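Local structure of Cif-like 1 (Burkholderia cenocepacia, 7JQY) at residues 96-101 / 229-234; 190-195 / 203-208; 196-201 / 282-287. The protein probably hydrolyses epoxides, as a Cif-like enzyme of the alpha/beta hydrolase fold that assembles into an octamer. The protein carries 1 engineered substitution. All blocks are in the same frame, centred on the assembly; numbering follows the deposited sequence.

Interaction 1 (96-101 / 229-234); sequences YDKASM and RAFPQD
A230 and D234 bring the start of helix 231-241 against the N-terminus of helix 98-111, two helices of the alpha/beta hydrolase fold; D97 is the N-cap of the latter. The methyl group of A230 rests on the turn before that helix, its CB 3.6 Å from Y96 O and close to the amine of K98. The F231 ring meets W156 edge-to-face and also F170 and Y228, and has D234 OD2 at its edge, in plane. Exposed Q233 has CG anti to the backbone N (chi1 174°) and runs straight beyond it, laying its amide over the carboxylate of D97. The two planes are stacked, 15° apart, with Q233 NE2 3.7 Å from D97 CG. The D97 carboxylate is itself held by its own helix: OD2 takes the capping N-H of S100 from above the carboxylate plane and S100 OG on its syn lone pair. D234 supplies the main polar grip and uses both oxygens, each on its syn side with the donor a little out of the carboxylate plane. OD1 receives K98 N at 2.7 Å in an almost straight bond (172°), and a water links the same oxygen to A99 N; the negative charge probably suits the positive end of the helix dipole. OD2 forms a salt bridge with the buried K98, whose chain bends at chi2 and chi4 and crosses D234 at about a right angle. That amine also donates to L227 O and, lying in the carbonyl plane, to Y96 O: K98 NZ to Y96 O is 2.8 Å.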
loop_
_atom_site.group_PDB
_atom_site.type_symbol
_atom_site.label_atom_id
_atom_site.label_comp_id
_atom_site.label_asym_id
_atom_site.label_seq_id
_atom_site.Cartn_x
_atom_site.Cartn_y
_atom_site.Cartn_z
ATOM N N TYR B 96 17.274 8.462 27.282
ATOM C CA TYR B 96 17.379 9.457 26.223
ATOM C C TYR B 96 17.414 10.894 26.743
ATOM O O TYR B 96 17.392 11.826 25.933
ATOM C CB TYR B 96 16.244 9.274 25.208
ATOM C CG TYR B 96 16.356 7.960 24.464
ATOM C CD1 TYR B 96 15.453 6.925 24.692
ATOM C CD2 TYR B 96 17.401 7.737 23.572
ATOM C CE1 TYR B 96 15.564 5.728 24.028
ATOM C CE2 TYR B 96 17.523 6.542 22.906
ATOM C CZ TYR B 96 16.602 5.538 23.140
ATOM O OH TYR B 96 16.728 4.335 22.480
ATOM N N ASP B 97 17.453 11.096 28.061
ATOM C CA ASP B 97 17.831 12.397 28.607
ATOM C C ASP B 97 19.303 12.646 28.317
ATOM O O ASP B 97 20.117 11.717 28.336
ATOM C CB ASP B 97 17.579 12.457 30.109
ATOM C CG ASP B 97 18.342 11.381 30.858
ATOM O OD1 ASP B 97 17.904 10.210 30.816
ATOM O OD2 ASP B 97 19.394 11.701 31.453
ATOM N N LYS B 98 19.648 13.907 28.045
ATOM C CA LYS B 98 20.974 14.186 27.506
ATOM C C LYS B 98 22.079 13.932 28.525
ATOM O O LYS B 98 23.187 13.531 28.144
ATOM C CB LYS B 98 21.028 15.626 26.992
ATOM C CG LYS B 98 19.919 15.955 25.994
ATOM C CD LYS B 98 19.776 14.829 24.961
ATOM C CE LYS B 98 18.427 14.858 24.260
ATOM N NZ LYS B 98 17.267 14.540 25.140
ATOM N N ALA B 99 21.808 14.148 29.818
ATOM C CA ALA B 99 22.831 13.892 30.832
ATOM C C ALA B 99 23.219 12.417 30.855
ATOM O O ALA B 99 24.404 12.076 30.953
ATOM C CB ALA B 99 22.347 14.343 32.209
ATOM N N SER B 100 22.234 11.527 30.784
ATOM C CA SER B 100 22.550 10.105 30.772
ATOM C C SER B 100 23.241 9.698 29.477
ATOM O O SER B 100 24.133 8.847 29.491
ATOM C CB SER B 100 21.275 9.288 30.973
ATOM O OG SER B 100 20.851 9.371 32.320
ATOM N N MET B 101 22.856 10.308 28.357
ATOM C CA MET B 101 23.520 10.008 27.095
ATOM C C MET B 101 24.979 10.433 27.120
ATOM O O MET B 101 25.820 9.799 26.473
ATOM C CB MET B 101 22.784 10.694 25.948
ATOM C CG MET B 101 21.424 10.108 25.709
ATOM S SD MET B 101 20.578 10.873 24.334
ATOM C CE MET B 101 21.767 10.643 23.010
ATOM N N ARG B 229 11.193 13.929 23.507
ATOM C CA ARG B 229 10.255 13.722 24.600
ATOM C C ARG B 229 10.929 13.904 25.949
ATOM O O ARG B 229 10.240 14.111 26.952
ATOM C CB ARG B 229 9.614 12.347 24.482
ATOM C CG ARG B 229 8.629 12.269 23.341
ATOM C CD ARG B 229 8.566 10.871 22.745
ATOM N NE ARG B 229 7.967 10.918 21.415
ATOM C CZ ARG B 229 7.782 9.861 20.632
ATOM N NH1 ARG B 229 8.156 8.642 21.045
ATOM N NH2 ARG B 229 7.230 10.022 19.432
ATOM N N ALA B 230 12.258 13.871 25.982
ATOM C CA ALA B 230 13.034 14.121 27.189
ATOM C C ALA B 230 13.384 15.597 27.394
ATOM O O ALA B 230 14.061 15.917 28.375
ATOM C CB ALA B 230 14.330 13.307 27.161
ATOM N N PHE B 231 12.992 16.497 26.484
ATOM C CA PHE B 231 13.352 17.913 26.632
ATOM C C PHE B 231 12.961 18.515 27.981
ATOM O O PHE B 231 13.804 19.201 28.583
ATOM C CB PHE B 231 12.757 18.745 25.485
ATOM C CG PHE B 231 13.568 18.712 24.217
ATOM C CD1 PHE B 231 14.823 18.117 24.186
ATOM C CD2 PHE B 231 13.051 19.233 23.043
ATOM C CE1 PHE B 231 15.560 18.074 23.007
ATOM C CE2 PHE B 231 13.779 19.197 21.865
ATOM C CZ PHE B 231 15.034 18.616 21.841
ATOM N N PRO B 232 11.747 18.307 28.519
ATOM C CA PRO B 232 11.450 18.907 29.837
ATOM C C PRO B 232 12.429 18.496 30.922
ATOM O O PRO B 232 12.907 19.350 31.684
ATOM C CB PRO B 232 10.026 18.415 30.149
ATOM C CG PRO B 232 9.496 17.821 28.911
ATOM C CD PRO B 232 10.528 17.833 27.839
ATOM N N GLN B 233 12.791 17.214 30.966
ATOM C CA GLN B 233 13.776 16.743 31.930
ATOM C C GLN B 233 15.134 17.382 31.681
ATOM O O GLN B 233 15.866 17.698 32.630
ATOM C CB GLN B 233 13.869 15.216 31.851
ATOM C CG GLN B 233 14.946 14.590 32.691
ATOM C CD GLN B 233 14.944 13.057 32.597
ATOM O OE1 GLN B 233 14.133 12.454 31.878
ATOM N NE2 GLN B 233 15.856 12.429 33.325
ATOM N N ASP B 234 15.493 17.567 30.406
ATOM C CA ASP B 234 16.748 18.229 30.062
ATOM C C ASP B 234 16.753 19.689 30.516
ATOM O O ASP B 234 17.798 20.220 30.909
ATOM C CB ASP B 234 16.989 18.136 28.552
ATOM C CG ASP B 234 17.212 16.689 28.070
ATOM O OD1 ASP B 234 17.984 15.951 28.716
ATOM O OD2 ASP B 234 16.607 16.297 27.048
HETATM O O HOH W 1 18.782 13.887 33.792
HETATM O O HOH W 2 19.723 15.823 30.745
#

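Interaction 2 (190-195 / 203-208); sequences YILDFY and LSNDDI
The Y195 ring lies between I208 and W285, which approach from opposite sides: W285 stacks on it, while I208 offers a methyl obliquely near the CB end of the ring. This off-centre CH-pi contact places I208 CG2 4.2 Å from the centroid of the Y195 ring, 29° off the normal, and 3.8 Å from Y195 CG. At the edge, in the plane of the ring, L203 brings up CD1, which meets Y195 CE2 at 3.9 Å and CD2 equally closely, the two side chains crossing at about a right angle. The hydroxyl at the far end is anchored by D288 and Q59. I208 is the centre of the apolar packing. With its CG2 branch anti to the backbone N and CG1 beside it (chi1 -50°), the CG2 methyl enters the groove formed by the neighbours I191 and L192 and by Y195, a turn after I191 on helix 187-198. L192 CD1 touches I208 CG2 at 3.8 Å, and I191 CG2 closes the groove, 4.2 Å from I208 CG2. Toward solvent, the other L192 branch, CD2, lies against N205, whose OD1 is engaged by K196. No hydrogen bond spans the two segments. S204 caps the second helix, its OG accepting from D206 N, and L203 O reaches R28 of a neighbouring subunit. Together these features describe two consecutive helices, 187-198 and 205-215, joined by a short loop and locked by apolar packing within the helical region inserted between strands 140-146 and 250-255, consistent with the cap of alpha/beta hydrolases.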
loop_
_atom_site.group_PDB
_atom_site.type_symbol
_atom_site.label_atom_id
_atom_site.label_comp_id
_atom_site.label_asym_id
_atom_site.label_seq_id
_atom_site.Cartn_x
_atom_site.Cartn_y
_atom_site.Cartn_z
ATOM N N TYR B 190 10.125 13.054 4.687
ATOM C CA TYR B 190 10.098 13.918 5.859
ATOM C C TYR B 190 11.469 14.518 6.135
ATOM O O TYR B 190 11.586 15.723 6.382
ATOM C CB TYR B 190 9.595 13.133 7.073
ATOM C CG TYR B 190 9.457 13.957 8.344
ATOM C CD1 TYR B 190 8.417 14.882 8.498
ATOM C CD2 TYR B 190 10.346 13.793 9.402
ATOM C CE1 TYR B 190 8.275 15.610 9.658
ATOM C CE2 TYR B 190 10.218 14.527 10.576
ATOM C CZ TYR B 190 9.179 15.435 10.698
ATOM O OH TYR B 190 9.048 16.169 11.859
ATOM N N ILE B 191 12.523 13.702 6.069
ATOM C CA ILE B 191 13.849 14.151 6.480
ATOM C C ILE B 191 14.518 14.991 5.395
ATOM O O ILE B 191 15.249 15.940 5.699
ATOM C CB ILE B 191 14.697 12.933 6.886
ATOM C CG1 ILE B 191 14.321 12.503 8.300
ATOM C CG2 ILE B 191 16.182 13.220 6.795
ATOM C CD1 ILE B 191 14.560 10.996 8.574
ATOM N N LEU B 192 14.315 14.649 4.118
ATOM C CA LEU B 192 14.866 15.482 3.052
ATOM C C LEU B 192 14.275 16.885 3.101
ATOM O O LEU B 192 14.985 17.878 2.894
ATOM C CB LEU B 192 14.603 14.849 1.683
ATOM C CG LEU B 192 15.749 14.123 0.979
ATOM C CD1 LEU B 192 16.126 12.839 1.725
ATOM C CD2 LEU B 192 15.334 13.801 -0.437
ATOM N N ASP B 193 12.970 16.985 3.355
ATOM C CA ASP B 193 12.349 18.298 3.450
ATOM C C ASP B 193 12.852 19.044 4.674
ATOM O O ASP B 193 13.230 20.220 4.586
ATOM C CB ASP B 193 10.831 18.170 3.499
ATOM C CG ASP B 193 10.141 19.509 3.306
ATOM O OD1 ASP B 193 9.976 19.922 2.136
ATOM O OD2 ASP B 193 9.793 20.150 4.320
ATOM N N PHE B 194 12.892 18.361 5.823
ATOM C CA PHE B 194 13.426 18.983 7.027
ATOM C C PHE B 194 14.824 19.540 6.773
ATOM O O PHE B 194 15.129 20.685 7.142
ATOM C CB PHE B 194 13.445 17.960 8.164
ATOM C CG PHE B 194 13.752 18.545 9.495
ATOM C CD1 PHE B 194 15.066 18.769 9.877
ATOM C CD2 PHE B 194 12.729 18.878 10.371
ATOM C CE1 PHE B 194 15.360 19.327 11.114
ATOM C CE2 PHE B 194 13.012 19.438 11.608
ATOM C CZ PHE B 194 14.326 19.663 11.979
ATOM N N TYR B 195 15.644 18.788 6.080
ATOM C CA TYR B 195 16.974 19.191 5.819
ATOM C C TYR B 195 17.093 20.346 4.866
ATOM O O TYR B 195 17.744 21.278 5.162
ATOM C CB TYR B 195 17.763 18.013 5.267
ATOM C CG TYR B 195 19.050 17.721 5.943
ATOM C CD1 TYR B 195 19.102 16.900 7.014
ATOM C CD2 TYR B 195 20.208 18.237 5.495
ATOM C CE1 TYR B 195 20.283 16.614 7.638
ATOM C CE2 TYR B 195 21.389 17.961 6.108
ATOM C CZ TYR B 195 21.415 17.140 7.179
ATOM O OH TYR B 195 22.577 16.848 7.789
ATOM N N LEU B 203 22.891 20.695 -1.094
ATOM C CA LEU B 203 23.420 19.375 -0.792
ATOM C C LEU B 203 22.854 18.334 -1.751
ATOM O O LEU B 203 21.826 18.538 -2.404
ATOM C CB LEU B 203 23.099 18.981 0.651
ATOM C CG LEU B 203 23.431 20.098 1.640
ATOM C CD1 LEU B 203 22.724 19.859 2.960
ATOM C CD2 LEU B 203 24.935 20.168 1.825
ATOM N N SER B 204 23.535 17.200 -1.828
ATOM C CA SER B 204 23.093 16.136 -2.715
ATOM C C SER B 204 22.049 15.305 -1.994
ATOM O O SER B 204 22.174 15.043 -0.794
ATOM C CB SER B 204 24.265 15.256 -3.141
ATOM O OG SER B 204 23.812 13.990 -3.602
ATOM N N ASN B 205 20.995 14.934 -2.727
ATOM C CA ASN B 205 19.954 14.089 -2.158
ATOM C C ASN B 205 20.523 12.768 -1.664
ATOM O O ASN B 205 20.042 12.219 -0.665
ATOM C CB ASN B 205 18.870 13.799 -3.195
ATOM C CG ASN B 205 18.018 14.998 -3.509
ATOM O OD1 ASN B 205 17.951 15.960 -2.740
ATOM N ND2 ASN B 205 17.338 14.943 -4.646
ATOM N N ASP B 206 21.530 12.232 -2.355
ATOM C CA ASP B 206 22.080 10.948 -1.944
ATOM C C ASP B 206 22.706 11.028 -0.562
ATOM O O ASP B 206 22.632 10.064 0.200
ATOM C CB ASP B 206 23.119 10.458 -2.951
ATOM C CG ASP B 206 22.546 10.263 -4.340
ATOM O OD1 ASP B 206 21.300 10.266 -4.494
ATOM O OD2 ASP B 206 23.353 10.127 -5.281
ATOM N N ASP B 207 23.278 12.181 -0.200
ATOM C CA ASP B 207 23.879 12.311 1.126
ATOM C C ASP B 207 22.806 12.366 2.209
ATOM O O ASP B 207 22.913 11.687 3.234
ATOM C CB ASP B 207 24.746 13.570 1.191
ATOM C CG ASP B 207 26.132 13.361 0.633
ATOM O OD1 ASP B 207 26.646 12.214 0.680
ATOM O OD2 ASP B 207 26.710 14.361 0.158
ATOM N N ILE B 208 21.762 13.180 2.002
ATOM C CA ILE B 208 20.695 13.269 2.997
ATOM C C ILE B 208 19.973 11.927 3.134
ATOM O O ILE B 208 19.565 11.542 4.237
ATOM C CB ILE B 208 19.723 14.414 2.640
ATOM C CG1 ILE B 208 20.490 15.715 2.358
ATOM C CG2 ILE B 208 18.728 14.646 3.773
ATOM C CD1 ILE B 208 19.697 16.732 1.575
#

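Interaction 3 (196-201 / 282-287); sequences KKRTHV and TGHWLP
R198 and H284 are joined by the single hydrogen bond between the two segments: H284 N donates to R198 O, near the end of helix 187-198, at 2.9 Å, nearly along the C=O axis and with an N-H...O angle of 159°. From outside, E289 accepts the backbone N-H groups of H200, V201, G283 and W285 between its two oxygens, binding both segments to one carboxylate. Within 196-201, T199 OG1 donates to V201 O at 2.7 Å. Close backbone packing follows from G283, which has no side chain: its CA comes within 3.8 Å of R198 O, and H200 CB lies 3.7 Å from G283 N. Side-chain packing is centred on the W285 indole. T199 CB sits at the indole edge, in its plane, 3.8 Å from W285 CD1. R198 crosses the indole obliquely, CB 3.8 Å from W285 NE1 and CD near CZ2. Its guanidinium is turned 54° from the indole plane and finds Q166 O, while W285 NE1 donates to Y195 O. H284 has CG anti to the backbone N (chi1 -170°), which brings its imidazole to one face of the indole, offset toward the rim; R198 CB meets H284 CB at 3.7 Å, and H284 has its strongest polar partner in S258. The loop 282-285 follows the last strand, 274-279, and holds H284 near the probable nucleophile elbow, whose central residue, S123, is the engineered one; alpha/beta hydrolases carry their catalytic histidine in such a loop, consistent with that role here.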
loop_
_atom_site.group_PDB
_atom_site.type_symbol
_atom_site.label_atom_id
_atom_site.label_comp_id
_atom_site.label_asym_id
_atom_site.label_seq_id
_atom_site.Cartn_x
_atom_site.Cartn_y
_atom_site.Cartn_z
ATOM N N LYS B 196 16.417 20.292 3.743
ATOM C CA LYS B 196 16.599 21.311 2.716
ATOM C C LYS B 196 16.025 22.656 3.137
ATOM O O LYS B 196 16.546 23.698 2.732
ATOM C CB LYS B 196 15.970 20.848 1.404
ATOM C CG LYS B 196 16.726 19.717 0.740
ATOM C CD LYS B 196 16.112 19.423 -0.598
ATOM C CE LYS B 196 16.136 17.961 -0.952
ATOM N NZ LYS B 196 16.019 17.808 -2.437
ATOM N N LYS B 197 14.979 22.660 3.965
ATOM C CA LYS B 197 14.416 23.917 4.440
ATOM C C LYS B 197 15.387 24.686 5.328
ATOM O O LYS B 197 15.264 25.908 5.451
ATOM C CB LYS B 197 13.116 23.644 5.204
ATOM C CG LYS B 197 11.891 23.727 4.333
ATOM C CD LYS B 197 10.638 23.262 5.037
ATOM C CE LYS B 197 9.430 23.642 4.196
ATOM N NZ LYS B 197 8.822 22.455 3.538
ATOM N N ARG B 198 16.368 24.010 5.921
ATOM C CA ARG B 198 17.306 24.641 6.837
ATOM C C ARG B 198 18.711 24.767 6.261
ATOM O O ARG B 198 19.595 25.309 6.932
ATOM C CB ARG B 198 17.354 23.853 8.150
ATOM C CG ARG B 198 16.052 23.899 8.949
ATOM C CD ARG B 198 15.993 22.755 10.001
ATOM N NE ARG B 198 14.870 22.949 10.914
ATOM C CZ ARG B 198 13.605 22.689 10.608
ATOM N NH1 ARG B 198 13.284 22.202 9.408
ATOM N NH2 ARG B 198 12.652 22.929 11.500
ATOM N N THR B 199 18.960 24.244 5.066
ATOM C CA THR B 199 20.271 24.397 4.460
ATOM C C THR B 199 20.304 25.676 3.631
ATOM O O THR B 199 19.267 26.230 3.248
ATOM C CB THR B 199 20.630 23.183 3.591
ATOM O OG1 THR B 199 22.034 23.187 3.305
ATOM C CG2 THR B 199 19.860 23.197 2.279
ATOM N N HIS B 200 21.505 26.180 3.408
ATOM C CA HIS B 200 21.687 27.247 2.428
ATOM C C HIS B 200 22.597 26.828 1.293
ATOM O O HIS B 200 22.367 27.224 0.145
ATOM C CB HIS B 200 22.232 28.535 3.071
ATOM C CG HIS B 200 22.302 29.685 2.120
ATOM N ND1 HIS B 200 23.495 30.182 1.637
ATOM C CD2 HIS B 200 21.325 30.415 1.532
ATOM C CE1 HIS B 200 23.250 31.178 0.805
ATOM N NE2 HIS B 200 21.940 31.338 0.724
ATOM N N VAL B 201 23.641 26.064 1.596
ATOM C CA VAL B 201 24.449 25.418 0.570
ATOM C C VAL B 201 23.675 24.221 0.034
ATOM O O VAL B 201 23.158 23.404 0.809
ATOM C CB VAL B 201 25.809 24.991 1.147
ATOM C CG1 VAL B 201 26.615 24.192 0.123
ATOM C CG2 VAL B 201 26.593 26.225 1.619
ATOM N N THR B 282 26.135 30.143 5.044
ATOM C CA THR B 282 26.022 28.778 5.548
ATOM C C THR B 282 24.727 28.630 6.325
ATOM O O THR B 282 24.327 29.538 7.061
ATOM C CB THR B 282 27.204 28.420 6.456
ATOM O OG1 THR B 282 28.429 28.542 5.723
ATOM C CG2 THR B 282 27.076 26.994 6.991
ATOM N N GLY B 283 24.051 27.499 6.127
ATOM C CA GLY B 283 22.819 27.276 6.852
ATOM C C GLY B 283 23.008 26.552 8.165
ATOM O O GLY B 283 24.030 26.702 8.836
ATOM N N HIS B 284 22.054 25.680 8.480
ATOM C CA HIS B 284 21.967 25.030 9.778
ATOM C C HIS B 284 22.932 23.862 9.929
ATOM O O HIS B 284 23.259 23.502 11.065
ATOM C CB HIS B 284 20.530 24.551 9.995
ATOM C CG HIS B 284 20.242 24.064 11.379
ATOM N ND1 HIS B 284 20.123 24.912 12.461
ATOM C CD2 HIS B 284 20.023 22.815 11.855
ATOM C CE1 HIS B 284 19.848 24.207 13.544
ATOM N NE2 HIS B 284 19.788 22.930 13.205
ATOM N N TRP B 285 23.407 23.276 8.829
ATOM C CA TRP B 285 24.154 22.010 8.865
ATOM C C TRP B 285 25.628 22.267 8.567
ATOM O O TRP B 285 26.116 21.989 7.474
ATOM C CB TRP B 285 23.561 21.002 7.862
ATOM C CG TRP B 285 22.058 20.963 7.848
ATOM C CD1 TRP B 285 21.228 21.529 6.915
ATOM C CD2 TRP B 285 21.209 20.313 8.803
ATOM N NE1 TRP B 285 19.917 21.264 7.234
ATOM C CE2 TRP B 285 19.878 20.522 8.386
ATOM C CE3 TRP B 285 21.444 19.570 9.967
ATOM C CZ2 TRP B 285 18.780 20.027 9.103
ATOM C CZ3 TRP B 285 20.355 19.077 10.677
ATOM C CH2 TRP B 285 19.037 19.314 10.242
ATOM N N LEU B 286 26.349 22.751 9.575
ATOM C CA LEU B 286 27.738 23.152 9.363
ATOM C C LEU B 286 28.610 22.039 8.798
ATOM O O LEU B 286 29.326 22.297 7.815
ATOM C CB LEU B 286 28.318 23.719 10.665
ATOM C CG LEU B 286 28.732 25.191 10.572
ATOM C CD1 LEU B 286 29.396 25.632 11.867
ATOM C CD2 LEU B 286 29.652 25.432 9.377
ATOM N N PRO B 287 28.619 20.812 9.346
ATOM C CA PRO B 287 29.474 19.766 8.752
ATOM C C PRO B 287 29.099 19.404 7.323
ATOM O O PRO B 287 29.980 19.011 6.549
ATOM C CB PRO B 287 29.294 18.576 9.708
ATOM C CG PRO B 287 28.841 19.178 10.991
ATOM C CD PRO B 287 27.974 20.343 10.586
#

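How the interactions relate
Interactions 2 and 3 are neighbours, with centres about 11 Å apart, and share helix 187-198: its middle packs on helix 205-215 and its end on the loop 282-285. Both are partly buried and lie next to other subunits of the octamer. Interaction 1 is mostly buried, about 26 and 25 Å from them, centre to centre, and no other chain touches it. Chemistry follows place. At 96-101/229-234 charges predominate, gathered around a helix start. At 190-195/203-208 the contact is almost entirely apolar, with no hydrogen bond across. At 196-201/282-287 a backbone bond and packing on an indole combine beside the probable active site.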